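SusD-like carbohydrate binding protein (Bacteroides vulgatus, PDB 3LEW) probably binds carbohydrates at the bacterial outer membrane as a SusD-like nutrient-binding protein. Local coordinates at residues A[34-39]-A[83-88]; A[74-77]-A[81-84]; A[234-239]-A[373-378]; A[241-246]-A[303-308]. All blocks are in the same frame, centred on the assembly; numbering follows the deposited sequence. Where two conformers were deposited one is given.

Contact 1 (A[34-39]-A[83-88]); sequences METFNS and NTLSWL
Leu85 reaches out from helix 81-103 to fill the bend between Thr36 and Asn38, where the chain has just left helix 19-35. The close part of the contact is all Leu85. Its CD2 methyl lies 3.8 Å from the carbonyl oxygen Thr36 O, and its CB meets Asn38 CB at 4.1 Å. With CG swung opposite its own backbone nitrogen (chi1 -176°), the isobutyl group projects between these two residues, and CD1 also rests on Asn38 CB. The side chains of Thr36 and Leu85 meet more distantly, CG2 to CD1 at 4.5 Å. A glycine in place of Leu85 would probably open a gap beside Thr36 O and Asn38 CB, where the isobutyl group now packs.

Toward solvent the fit is slacker. The amide of Asn38 crosses the exposed Thr84 at about a right angle, with Asn38 ND2 no nearer than 4.2 Å to Thr84 CB. That nitrogen is occupied one turn earlier, in a hydrogen bond to Gly81 O, so the loop is tied to the beginning of the helix. A pentaethylene glycol molecule, probably from crystallisation, also lies beside Asn38. Thr36 OG1 turns back to Tyr32 O in the last turn of its own helix. The contact thus joins the C-terminal exit of helix 19-35 to the first turns of helix 81-103, whose Ser86 bonds to His131 of helix 111-135.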
loop_
_atom_site.group_PDB
_atom_site.type_symbol
_atom_site.label_atom_id
_atom_site.label_comp_id
_atom_site.label_asym_id
_atom_site.label_seq_id
_atom_site.Cartn_x
_atom_site.Cartn_y
_atom_site.Cartn_z
HETATM N N MSE A 34 1.201 13.046 -1.976
HETATM C CA MSE A 34 1.118 12.254 -3.231
HETATM C C MSE A 34 2.116 12.583 -4.298
HETATM O O MSE A 34 2.549 11.665 -5.087
HETATM C CB MSE A 34 -0.302 12.314 -3.781
HETATM C CG MSE A 34 -1.361 11.720 -2.879
HETATM SE SE MSE A 34 -1.093 9.775 -2.579
HETATM C CE MSE A 34 -0.812 9.066 -4.278
ATOM N N GLU A 35 2.547 13.831 -4.341
ATOM C CA GLU A 35 3.308 14.358 -5.474
ATOM C C GLU A 35 4.792 14.596 -5.243
ATOM O O GLU A 35 5.521 14.862 -6.216
ATOM C CB GLU A 35 2.691 15.678 -5.941
ATOM C CG GLU A 35 1.351 15.562 -6.607
ATOM C CD GLU A 35 1.448 14.981 -8.035
ATOM O OE1 GLU A 35 2.019 15.646 -8.931
ATOM O OE2 GLU A 35 0.979 13.860 -8.250
ATOM N N THR A 36 5.261 14.550 -3.992
ATOM C CA THR A 36 6.615 15.016 -3.721
ATOM C C THR A 36 7.665 13.943 -4.061
ATOM O O THR A 36 7.661 12.872 -3.494
ATOM C CB THR A 36 6.736 15.421 -2.227
ATOM O OG1 THR A 36 5.754 16.441 -1.985
ATOM C CG2 THR A 36 8.141 15.932 -1.900
ATOM N N PHE A 37 8.593 14.295 -4.951
ATOM C CA PHE A 37 9.719 13.420 -5.238
ATOM C C PHE A 37 10.785 13.471 -4.148
ATOM O O PHE A 37 11.086 14.553 -3.618
ATOM C CB PHE A 37 10.408 13.847 -6.531
ATOM C CG PHE A 37 9.682 13.463 -7.814
ATOM C CD1 PHE A 37 9.637 12.140 -8.254
ATOM C CD2 PHE A 37 9.090 14.439 -8.617
ATOM C CE1 PHE A 37 9.010 11.812 -9.474
ATOM C CE2 PHE A 37 8.494 14.074 -9.830
ATOM C CZ PHE A 37 8.461 12.753 -10.230
ATOM N N ASN A 38 11.435 12.326 -3.891
ATOM C CA ASN A 38 12.817 12.360 -3.346
ATOM C C ASN A 38 13.765 11.666 -4.354
ATOM O O ASN A 38 14.078 10.466 -4.248
ATOM C CB ASN A 38 12.896 11.770 -1.926
ATOM C CG ASN A 38 14.276 11.899 -1.333
ATOM O OD1 ASN A 38 15.078 12.748 -1.782
ATOM N ND2 ASN A 38 14.592 11.066 -0.345
ATOM N N SER A 39 14.168 12.439 -5.364
ATOM C CA SER A 39 14.711 11.898 -6.624
ATOM C C SER A 39 13.602 11.222 -7.383
ATOM O O SER A 39 12.567 10.856 -6.834
ATOM C CB SER A 39 15.906 10.944 -6.431
ATOM O OG SER A 39 15.559 9.571 -6.211
ATOM N N ASN A 83 13.152 5.496 2.644
ATOM C CA ASN A 83 13.018 5.603 4.090
ATOM C C ASN A 83 12.953 7.035 4.550
ATOM O O ASN A 83 12.124 7.384 5.393
ATOM C CB ASN A 83 14.130 4.817 4.755
ATOM C CG ASN A 83 13.878 4.571 6.219
ATOM O OD1 ASN A 83 13.023 3.744 6.611
ATOM N ND2 ASN A 83 14.583 5.320 7.050
ATOM N N THR A 84 13.817 7.885 4.026
ATOM C CA THR A 84 13.783 9.295 4.327
ATOM C C THR A 84 12.477 9.963 3.933
ATOM O O THR A 84 11.880 10.689 4.735
ATOM C CB THR A 84 15.013 10.012 3.666
ATOM O OG1 THR A 84 16.203 9.508 4.288
ATOM C CG2 THR A 84 14.979 11.536 3.800
ATOM N N LEU A 85 12.011 9.719 2.708
ATOM C CA LEU A 85 10.797 10.351 2.265
ATOM C C LEU A 85 9.592 9.939 3.108
ATOM O O LEU A 85 8.710 10.767 3.385
ATOM C CB LEU A 85 10.513 9.964 0.813
ATOM C CG LEU A 85 9.297 10.653 0.197
ATOM C CD1 LEU A 85 9.423 12.222 0.201
ATOM C CD2 LEU A 85 9.051 10.128 -1.234
ATOM N N SER A 86 9.582 8.693 3.563
ATOM C CA SER A 86 8.487 8.199 4.389
ATOM C C SER A 86 8.297 9.074 5.624
ATOM O O SER A 86 7.185 9.557 5.948
ATOM C CB SER A 86 8.741 6.744 4.776
ATOM O OG SER A 86 7.730 6.246 5.630
ATOM N N TRP A 87 9.412 9.281 6.310
ATOM C CA TRP A 87 9.404 10.071 7.551
ATOM C C TRP A 87 8.957 11.519 7.300
ATOM O O TRP A 87 8.139 12.090 8.041
ATOM C CB TRP A 87 10.801 10.071 8.165
ATOM C CG TRP A 87 10.818 10.481 9.636
ATOM C CD1 TRP A 87 11.250 11.650 10.128
ATOM C CD2 TRP A 87 10.398 9.698 10.758
ATOM N NE1 TRP A 87 11.132 11.682 11.514
ATOM C CE2 TRP A 87 10.599 10.491 11.926
ATOM C CE3 TRP A 87 9.849 8.426 10.901
ATOM C CZ2 TRP A 87 10.305 10.016 13.213
ATOM C CZ3 TRP A 87 9.561 7.946 12.184
ATOM C CH2 TRP A 87 9.754 8.771 13.325
ATOM N N LEU A 88 9.531 12.134 6.267
ATOM C CA LEU A 88 9.234 13.523 5.950
ATOM C C LEU A 88 7.774 13.717 5.553
ATOM O O LEU A 88 7.124 14.648 6.021
ATOM C CB LEU A 88 10.186 14.011 4.852
ATOM C CG LEU A 88 9.917 15.300 4.065
ATOM C CD1 LEU A 88 11.057 15.518 3.095
ATOM C CD2 LEU A 88 8.652 15.218 3.274
#

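Contact 2 (A[74-77]-A[81-84]); sequences SAIY and GTNT
With chi1 at -65°, Ile76 holds CG2 anti to its backbone nitrogen, and a second bend of -70° turns CD1 in toward the start of helix 81-103. In Asn83, chi1 of -165° sets CG anti to the backbone nitrogen, so that the carboxamide slants across the isoleucine. The two branches of Ile76 therefore work separately. CG2 lies 3.6 Å from Asn83 OD1, an apolar methyl against an amide oxygen, while CD1 sits 3.8 Å from Asn83 N and 3.9 Å from Thr82 CB. The isoleucine and threonine side chains cross at about a right angle, with Thr82 CG2 also near CD1.

No direct hydrogen bond spans the two segments; a water does so instead. It accepts from Asn83 N at 3.1 Å and donates weakly to Ala75 O at 2.9 Å. Asn83 N belongs to the first turn of its helix, where amides have no carbonyl one turn back within the helix, and the water fills that role.

The polar ends of the two helix residues are held from outside: Asn83 ND2 by Arg471 O, Thr82 OG1 by Asn42 and His70. Met55 and Tyr470 also touch Ile76. The chemistry is thus divided: Ile76 shields the buried helix start with hydrocarbon, while one water and partners outside the two segments, from loops and from helix 68-71, take up the polar groups that the isoleucine cannot satisfy.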
loop_
_atom_site.group_PDB
_atom_site.type_symbol
_atom_site.label_atom_id
_atom_site.label_comp_id
_atom_site.label_asym_id
_atom_site.label_seq_id
_atom_site.Cartn_x
_atom_site.Cartn_y
_atom_site.Cartn_z
ATOM N N SER A 74 18.041 -4.253 0.974
ATOM C CA SER A 74 19.053 -3.332 1.505
ATOM C C SER A 74 18.604 -1.854 1.628
ATOM O O SER A 74 19.205 -1.114 2.429
ATOM C CB SER A 74 20.341 -3.436 0.707
ATOM O OG SER A 74 20.155 -2.897 -0.552
ATOM N N ALA A 75 17.576 -1.441 0.854
ATOM C CA ALA A 75 17.172 -0.028 0.729
ATOM C C ALA A 75 16.605 0.593 2.015
ATOM O O ALA A 75 17.055 1.648 2.451
ATOM C CB ALA A 75 16.144 0.149 -0.411
ATOM N N ILE A 76 15.626 -0.061 2.623
ATOM C CA ILE A 76 14.935 0.525 3.765
ATOM C C ILE A 76 15.794 0.376 5.038
ATOM O O ILE A 76 16.020 1.352 5.748
ATOM C CB ILE A 76 13.514 -0.085 3.901
ATOM C CG1 ILE A 76 12.648 0.293 2.673
ATOM C CG2 ILE A 76 12.817 0.380 5.217
ATOM C CD1 ILE A 76 12.252 1.802 2.629
ATOM N N TYR A 77 16.293 -0.820 5.299
ATOM C CA TYR A 77 17.206 -1.075 6.418
ATOM C C TYR A 77 18.416 -0.146 6.296
ATOM O O TYR A 77 18.955 0.325 7.285
ATOM C CB TYR A 77 17.654 -2.526 6.374
ATOM C CG TYR A 77 18.725 -2.842 7.381
ATOM C CD1 TYR A 77 18.396 -3.117 8.680
ATOM C CD2 TYR A 77 20.067 -2.836 7.030
ATOM C CE1 TYR A 77 19.370 -3.423 9.620
ATOM C CE2 TYR A 77 21.048 -3.136 7.983
ATOM C CZ TYR A 77 20.680 -3.411 9.273
ATOM O OH TYR A 77 21.646 -3.700 10.255
ATOM N N GLY A 81 16.727 6.743 0.329
ATOM C CA GLY A 81 15.817 7.857 0.046
ATOM C C GLY A 81 14.332 7.555 0.298
ATOM O O GLY A 81 13.569 8.478 0.626
ATOM N N THR A 82 13.913 6.297 0.103
ATOM C CA THR A 82 12.531 5.865 0.333
ATOM C C THR A 82 12.213 5.980 1.832
ATOM O O THR A 82 11.193 6.579 2.228
ATOM C CB THR A 82 12.229 4.469 -0.175
ATOM O OG1 THR A 82 12.808 4.292 -1.478
ATOM C CG2 THR A 82 10.723 4.251 -0.255
ATOM N N ASN A 83 13.152 5.496 2.644
ATOM C CA ASN A 83 13.018 5.603 4.090
ATOM C C ASN A 83 12.953 7.035 4.550
ATOM O O ASN A 83 12.124 7.384 5.393
ATOM C CB ASN A 83 14.130 4.817 4.755
ATOM C CG ASN A 83 13.878 4.571 6.219
ATOM O OD1 ASN A 83 13.023 3.744 6.611
ATOM N ND2 ASN A 83 14.583 5.320 7.050
ATOM N N THR A 84 13.817 7.885 4.026
ATOM C CA THR A 84 13.783 9.295 4.327
ATOM C C THR A 84 12.477 9.963 3.933
ATOM O O THR A 84 11.880 10.689 4.735
ATOM C CB THR A 84 15.013 10.012 3.666
ATOM O OG1 THR A 84 16.203 9.508 4.288
ATOM C CG2 THR A 84 14.979 11.536 3.800
HETATM O O HOH W 1 15.184 3.592 1.350
#

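Contact 3 (A[234-239]-A[373-378]); sequences NYLMTE and KTARGA
Arg376, Leu236 and Met237 bury the most surface where the loop 234-239 meets the end of helix 365-376. Arg376 starts off facing away from the loop; its CG lies anti to the carbonyl carbon (chi1 -55°), and a bend at chi2 (-60°) brings the guanidinium round. NH1 then gives Met237 O a hydrogen bond of 3.0 Å that is weak because it is strongly bent, with an N-H...O angle of 122°. The oxygen lies at the edge of the guanidinium, near its plane. NH1 also touches Met237 CG at 3.8 Å, and across the group NH2 comes within 4.1 Å of Leu236 CD2, the leucine crossing the arginine at about a right angle. The other leucine methyl, CD1, packs on Ala375 CB at 3.7 Å. A water also sits within hydrogen-bonding distance of both Met237 O and Ala375 O, 2.8 Å from the former.

Both segments carry a helix end. Gly377 closes helix 365-376 in a Schellman motif, its positive phi letting Ala378 N reach Lys373 O at 2.9 Å. On the loop side, Thr238 is the N-cap of helix 239-242: its side chain caps a backbone N in the first turn, and Glu241 OE1 accepts from Thr238 N in return, as in a capping box. The main charge partners of Arg376 lie beyond the loop, its NH2 forming salt bridges with Glu401 and with Glu253, whose carboxylate also receives Met237 N, while NH1 bonds to Tyr301 OH. Leu236 completes its packing against Ala347 and Tyr350 of helix 346-359.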
loop_
_atom_site.group_PDB
_atom_site.type_symbol
_atom_site.label_atom_id
_atom_site.label_comp_id
_atom_site.label_asym_id
_atom_site.label_seq_id
_atom_site.Cartn_x
_atom_site.Cartn_y
_atom_site.Cartn_z
ATOM N N ASN A 234 -20.759 -2.557 -2.457
ATOM C CA ASN A 234 -20.202 -3.919 -2.576
ATOM C C ASN A 234 -19.774 -4.248 -4.003
ATOM O O ASN A 234 -19.555 -5.414 -4.365
ATOM C CB ASN A 234 -21.195 -4.936 -1.971
ATOM C CG ASN A 234 -22.392 -5.217 -2.855
ATOM O OD1 ASN A 234 -23.090 -6.222 -2.651
ATOM N ND2 ASN A 234 -22.656 -4.358 -3.813
ATOM N N TYR A 235 -19.565 -3.193 -4.790
ATOM C CA TYR A 235 -19.229 -3.317 -6.202
ATOM C C TYR A 235 -17.875 -3.998 -6.410
ATOM O O TYR A 235 -16.886 -3.673 -5.752
ATOM C CB TYR A 235 -19.155 -1.959 -6.872
ATOM C CG TYR A 235 -18.904 -2.035 -8.348
ATOM C CD1 TYR A 235 -19.934 -2.305 -9.217
ATOM C CD2 TYR A 235 -17.631 -1.832 -8.895
ATOM C CE1 TYR A 235 -19.728 -2.380 -10.590
ATOM C CE2 TYR A 235 -17.417 -1.897 -10.301
ATOM C CZ TYR A 235 -18.476 -2.153 -11.136
ATOM O OH TYR A 235 -18.351 -2.252 -12.523
ATOM N N LEU A 236 -17.854 -4.968 -7.310
ATOM C CA LEU A 236 -16.612 -5.551 -7.762
ATOM C C LEU A 236 -16.542 -5.376 -9.276
ATOM O O LEU A 236 -17.528 -5.651 -9.980
ATOM C CB LEU A 236 -16.519 -7.038 -7.389
ATOM C CG LEU A 236 -16.291 -7.371 -5.896
ATOM C CD1 LEU A 236 -16.337 -8.876 -5.600
ATOM C CD2 LEU A 236 -14.943 -6.781 -5.385
HETATM N N MSE A 237 -15.392 -4.924 -9.771
HETATM C CA MSE A 237 -15.268 -4.519 -11.176
HETATM C C MSE A 237 -15.335 -5.715 -12.112
HETATM O O MSE A 237 -15.121 -6.870 -11.713
HETATM C CB MSE A 237 -13.993 -3.691 -11.396
HETATM C CG MSE A 237 -12.682 -4.462 -11.309
HETATM SE SE MSE A 237 -11.166 -3.376 -11.735
HETATM C CE MSE A 237 -10.828 -2.884 -9.920
ATOM N N THR A 238 -15.696 -5.425 -13.354
ATOM C CA THR A 238 -15.783 -6.442 -14.381
ATOM C C THR A 238 -14.398 -6.822 -14.913
ATOM O O THR A 238 -13.366 -6.142 -14.660
ATOM C CB THR A 238 -16.599 -5.935 -15.591
ATOM O OG1 THR A 238 -15.892 -4.853 -16.206
ATOM C CG2 THR A 238 -17.999 -5.496 -15.170
ATOM N N GLU A 239 -14.375 -7.894 -15.693
ATOM C CA GLU A 239 -13.140 -8.309 -16.340
ATOM C C GLU A 239 -12.551 -7.193 -17.221
ATOM O O GLU A 239 -11.354 -6.941 -17.184
ATOM C CB GLU A 239 -13.373 -9.590 -17.150
ATOM C CG GLU A 239 -12.161 -10.093 -17.960
ATOM C CD GLU A 239 -12.374 -11.457 -18.629
ATOM O OE1 GLU A 239 -13.440 -12.104 -18.438
ATOM O OE2 GLU A 239 -11.443 -11.894 -19.333
ATOM N N LYS A 373 -13.616 -14.405 -5.174
ATOM C CA LYS A 373 -13.138 -15.460 -6.069
ATOM C C LYS A 373 -14.061 -15.631 -7.306
ATOM O O LYS A 373 -13.583 -15.673 -8.455
ATOM C CB LYS A 373 -12.940 -16.768 -5.308
ATOM C CG LYS A 373 -11.732 -16.813 -4.393
ATOM C CD LYS A 373 -11.695 -18.148 -3.606
ATOM C CE LYS A 373 -10.447 -18.331 -2.707
ATOM N NZ LYS A 373 -9.162 -18.221 -3.477
ATOM N N THR A 374 -15.367 -15.750 -7.064
ATOM C CA THR A 374 -16.349 -15.820 -8.121
ATOM C C THR A 374 -16.221 -14.659 -9.126
ATOM O O THR A 374 -16.278 -14.869 -10.369
ATOM C CB THR A 374 -17.783 -15.873 -7.552
ATOM O OG1 THR A 374 -17.918 -17.079 -6.782
ATOM C CG2 THR A 374 -18.835 -15.885 -8.708
ATOM N N ALA A 375 -16.078 -13.448 -8.612
ATOM C CA ALA A 375 -16.013 -12.267 -9.449
ATOM C C ALA A 375 -14.813 -12.361 -10.407
ATOM O O ALA A 375 -14.892 -11.902 -11.578
ATOM C CB ALA A 375 -15.954 -10.976 -8.616
ATOM N N ARG A 376 -13.729 -12.998 -9.964
ATOM C CA ARG A 376 -12.534 -13.075 -10.805
ATOM C C ARG A 376 -12.437 -14.368 -11.635
ATOM O O ARG A 376 -11.532 -14.510 -12.448
ATOM C CB ARG A 376 -11.288 -12.928 -9.947
ATOM C CG ARG A 376 -11.255 -11.666 -9.077
ATOM C CD ARG A 376 -11.311 -10.370 -9.864
ATOM N NE ARG A 376 -11.257 -9.214 -8.978
ATOM C CZ ARG A 376 -12.045 -8.148 -9.060
ATOM N NH1 ARG A 376 -12.975 -8.022 -10.017
ATOM N NH2 ARG A 376 -11.900 -7.185 -8.157
ATOM N N GLY A 377 -13.341 -15.314 -11.431
ATOM C CA GLY A 377 -13.257 -16.595 -12.144
ATOM C C GLY A 377 -12.417 -17.665 -11.455
ATOM O O GLY A 377 -12.134 -18.697 -12.038
ATOM N N ALA A 378 -12.026 -17.406 -10.214
ATOM C CA ALA A 378 -11.267 -18.333 -9.400
ATOM C C ALA A 378 -12.178 -19.436 -8.831
ATOM O O ALA A 378 -13.381 -19.240 -8.653
ATOM C CB ALA A 378 -10.599 -17.585 -8.260
HETATM O O HOH W 2 -15.381 -9.514 -12.738
#

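Contact 4 (A[241-246]-A[303-308]); sequences EYKAGF and KEMLFW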
loop_
_atom_site.group_PDB
_atom_site.type_symbol
_atom_site.label_atom_id
_atom_site.label_comp_id
_atom_site.label_asym_id
_atom_site.label_seq_id
_atom_site.Cartn_x
_atom_site.Cartn_y
_atom_site.Cartn_z
ATOM N N GLU A 241 -12.926 -4.000 -17.006
ATOM C CA GLU A 241 -12.407 -2.948 -16.089
ATOM C C GLU A 241 -11.064 -3.365 -15.432
ATOM O O GLU A 241 -10.106 -2.576 -15.343
ATOM C CB GLU A 241 -13.437 -2.582 -15.023
ATOM C CG GLU A 241 -14.598 -1.725 -15.555
ATOM C CD GLU A 241 -15.808 -1.624 -14.639
ATOM O OE1 GLU A 241 -15.985 -2.479 -13.730
ATOM O OE2 GLU A 241 -16.645 -0.707 -14.888
ATOM N N TYR A 242 -10.999 -4.600 -14.985
ATOM C CA TYR A 242 -9.747 -5.128 -14.385
ATOM C C TYR A 242 -8.562 -5.123 -15.377
ATOM O O TYR A 242 -7.392 -4.934 -14.986
ATOM C CB TYR A 242 -9.971 -6.552 -13.867
ATOM C CG TYR A 242 -9.113 -6.946 -12.689
ATOM C CD1 TYR A 242 -7.827 -7.410 -12.861
ATOM C CD2 TYR A 242 -9.592 -6.819 -11.380
ATOM C CE1 TYR A 242 -7.034 -7.758 -11.757
ATOM C CE2 TYR A 242 -8.792 -7.166 -10.285
ATOM C CZ TYR A 242 -7.535 -7.650 -10.487
ATOM O OH TYR A 242 -6.738 -8.014 -9.424
ATOM N N LYS A 243 -8.869 -5.327 -16.659
ATOM C CA LYS A 243 -7.871 -5.337 -17.714
ATOM C C LYS A 243 -7.575 -3.968 -18.328
ATOM O O LYS A 243 -6.768 -3.866 -19.249
ATOM C CB LYS A 243 -8.296 -6.307 -18.804
ATOM C CG LYS A 243 -8.169 -7.770 -18.388
ATOM C CD LYS A 243 -8.578 -8.730 -19.488
ATOM C CE LYS A 243 -8.321 -10.209 -19.091
ATOM N NZ LYS A 243 -8.931 -11.136 -20.080
ATOM N N ALA A 244 -8.215 -2.912 -17.822
ATOM C CA ALA A 244 -8.097 -1.580 -18.397
ATOM C C ALA A 244 -6.874 -0.784 -17.970
ATOM O O ALA A 244 -6.707 0.348 -18.419
ATOM C CB ALA A 244 -9.389 -0.749 -18.084
ATOM N N GLY A 245 -6.012 -1.340 -17.119
ATOM C CA GLY A 245 -4.700 -0.737 -16.844
ATOM C C GLY A 245 -4.506 -0.160 -15.444
ATOM O O GLY A 245 -3.450 0.396 -15.152
ATOM N N PHE A 246 -5.518 -0.266 -14.554
ATOM C CA PHE A 246 -5.380 0.202 -13.141
ATOM C C PHE A 246 -4.833 1.649 -13.051
ATOM O O PHE A 246 -3.989 1.963 -12.208
ATOM C CB PHE A 246 -4.552 -0.795 -12.302
ATOM C CG PHE A 246 -5.392 -1.854 -11.619
ATOM C CD1 PHE A 246 -5.940 -2.869 -12.351
ATOM C CD2 PHE A 246 -5.617 -1.818 -10.252
ATOM C CE1 PHE A 246 -6.753 -3.833 -11.754
ATOM C CE2 PHE A 246 -6.435 -2.797 -9.652
ATOM C CZ PHE A 246 -6.974 -3.791 -10.415
ATOM N N LYS A 303 -5.067 -14.655 -14.247
ATOM C CA LYS A 303 -3.977 -15.551 -14.632
ATOM C C LYS A 303 -3.524 -15.221 -16.067
ATOM O O LYS A 303 -2.338 -15.300 -16.376
ATOM C CB LYS A 303 -4.410 -17.003 -14.522
ATOM C CG LYS A 303 -3.266 -17.995 -14.606
ATOM C CD LYS A 303 -3.748 -19.426 -14.490
ATOM C CE LYS A 303 -2.590 -20.363 -14.148
ATOM N NZ LYS A 303 -3.059 -21.750 -13.908
ATOM N N GLU A 304 -4.468 -14.774 -16.891
ATOM C CA GLU A 304 -4.295 -14.364 -18.300
ATOM C C GLU A 304 -3.410 -13.134 -18.438
ATOM O O GLU A 304 -2.841 -12.867 -19.501
ATOM C CB GLU A 304 -5.667 -13.992 -18.928
ATOM C CG GLU A 304 -6.776 -15.048 -18.750
ATOM C CD GLU A 304 -8.083 -14.690 -19.458
ATOM O OE1 GLU A 304 -8.226 -13.571 -19.970
ATOM O OE2 GLU A 304 -8.978 -15.532 -19.490
HETATM N N MSE A 305 -3.377 -12.328 -17.371
HETATM C CA MSE A 305 -2.645 -11.049 -17.339
HETATM C C MSE A 305 -1.139 -11.232 -17.020
HETATM O O MSE A 305 -0.360 -10.262 -17.036
HETATM C CB MSE A 305 -3.307 -10.103 -16.335
HETATM C CG MSE A 305 -4.718 -9.786 -16.799
HETATM SE SE MSE A 305 -5.823 -9.070 -15.397
HETATM C CE MSE A 305 -4.686 -7.776 -14.844
ATOM N N LEU A 306 -0.763 -12.468 -16.730
ATOM C CA LEU A 306 0.607 -12.841 -16.363
ATOM C C LEU A 306 1.206 -13.646 -17.535
ATOM O O LEU A 306 0.728 -14.713 -17.886
ATOM C CB LEU A 306 0.625 -13.673 -15.090
ATOM C CG LEU A 306 -0.086 -13.029 -13.905
ATOM C CD1 LEU A 306 -0.193 -14.050 -12.738
ATOM C CD2 LEU A 306 0.611 -11.738 -13.479
ATOM N N PHE A 307 2.239 -13.103 -18.162
ATOM C CA PHE A 307 2.811 -13.744 -19.330
ATOM C C PHE A 307 4.254 -13.327 -19.542
ATOM O O PHE A 307 4.649 -12.246 -19.156
ATOM C CB PHE A 307 2.003 -13.394 -20.595
ATOM C CG PHE A 307 1.787 -11.916 -20.784
ATOM C CD1 PHE A 307 2.728 -11.147 -21.478
ATOM C CD2 PHE A 307 0.687 -11.290 -20.248
ATOM C CE1 PHE A 307 2.556 -9.807 -21.655
ATOM C CE2 PHE A 307 0.505 -9.916 -20.401
ATOM C CZ PHE A 307 1.463 -9.181 -21.108
ATOM N N TRP A 308 5.023 -14.216 -20.173
ATOM C CA TRP A 308 6.403 -13.905 -20.572
ATOM C C TRP A 308 6.421 -12.855 -21.655
ATOM O O TRP A 308 5.630 -12.910 -22.607
ATOM C CB TRP A 308 7.087 -15.153 -21.133
ATOM C CG TRP A 308 7.219 -16.302 -20.196
ATOM C CD1 TRP A 308 6.619 -17.523 -20.322
ATOM C CD2 TRP A 308 8.025 -16.369 -18.998
ATOM N NE1 TRP A 308 6.981 -18.334 -19.274
ATOM C CE2 TRP A 308 7.834 -17.653 -18.442
ATOM C CE3 TRP A 308 8.865 -15.471 -18.343
ATOM C CZ2 TRP A 308 8.473 -18.064 -17.286
ATOM C CZ3 TRP A 308 9.501 -15.871 -17.191
ATOM C CH2 TRP A 308 9.291 -17.163 -16.663
#
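A Met-aromatic contact joins the end of helix 239-242 to the turn that leads into strand 306-309. The selenium of Met305, a selenomethionine, meets the ring of Tyr242 at its edge: SE is 4.9 Å from the ring centroid, 79° off the normal, and 3.6 Å from Tyr242 CD1. A bend at chi3 of 51° lays the terminal methyl along the same edge, in the ring plane, with Met305 CE 3.7 Å from Tyr242 CD1. One ring face is taken by Phe246, whose CE1 stands 3.8 Å above the centre of the Tyr242 ring. Gly245, at positive phi, ends the helical conformation just before Phe246.

Strand 306-309 is an outermost strand of a four-stranded mixed sheet, antiparallel to 321-326, and Met305 already bonds through its backbone to Ser327 beyond that neighbour. Nearer solvent, Lys243 runs out extended past Met305, its CG 4.0 Å from SE, to form a salt bridge with Glu304. The NZ to OE1 distance of 2.5 Å between Lys243 and Glu304 is unusually short and rests on one of two glutamate conformers, so its exact value is doubtful. Lys243 NZ also forms a salt bridge with Glu239. A methionine in place of Lys243 would probably leave Glu304 and Glu239 close together without the positive charge between them. Tyr242 is bordered further by Arg302 and Arg345.

Overall arrangement
Following the chain, contact 1 closes a loop onto helix 81-103, and contact 2 closes a much shorter one within it, ending on the same helix. They share Asn83 and Thr84. Contact 3 opens later, at 234-239, and closes only at the end of helix 365-376; contact 4 opens and closes within that span. This second pair also touches, through Tyr235 OH and Glu241 OE1. Contacts 1 and 3 lie on opposite sides of the chain's centre, about 34 Å apart between centres. Contacts 1 and 2 tie the exit of helix 19-35 and loop 74-77 to helix 81-103; contact 3 ties a loop to helix 365-376, and contact 4 alone reaches the sheet, at edge strand 306-309.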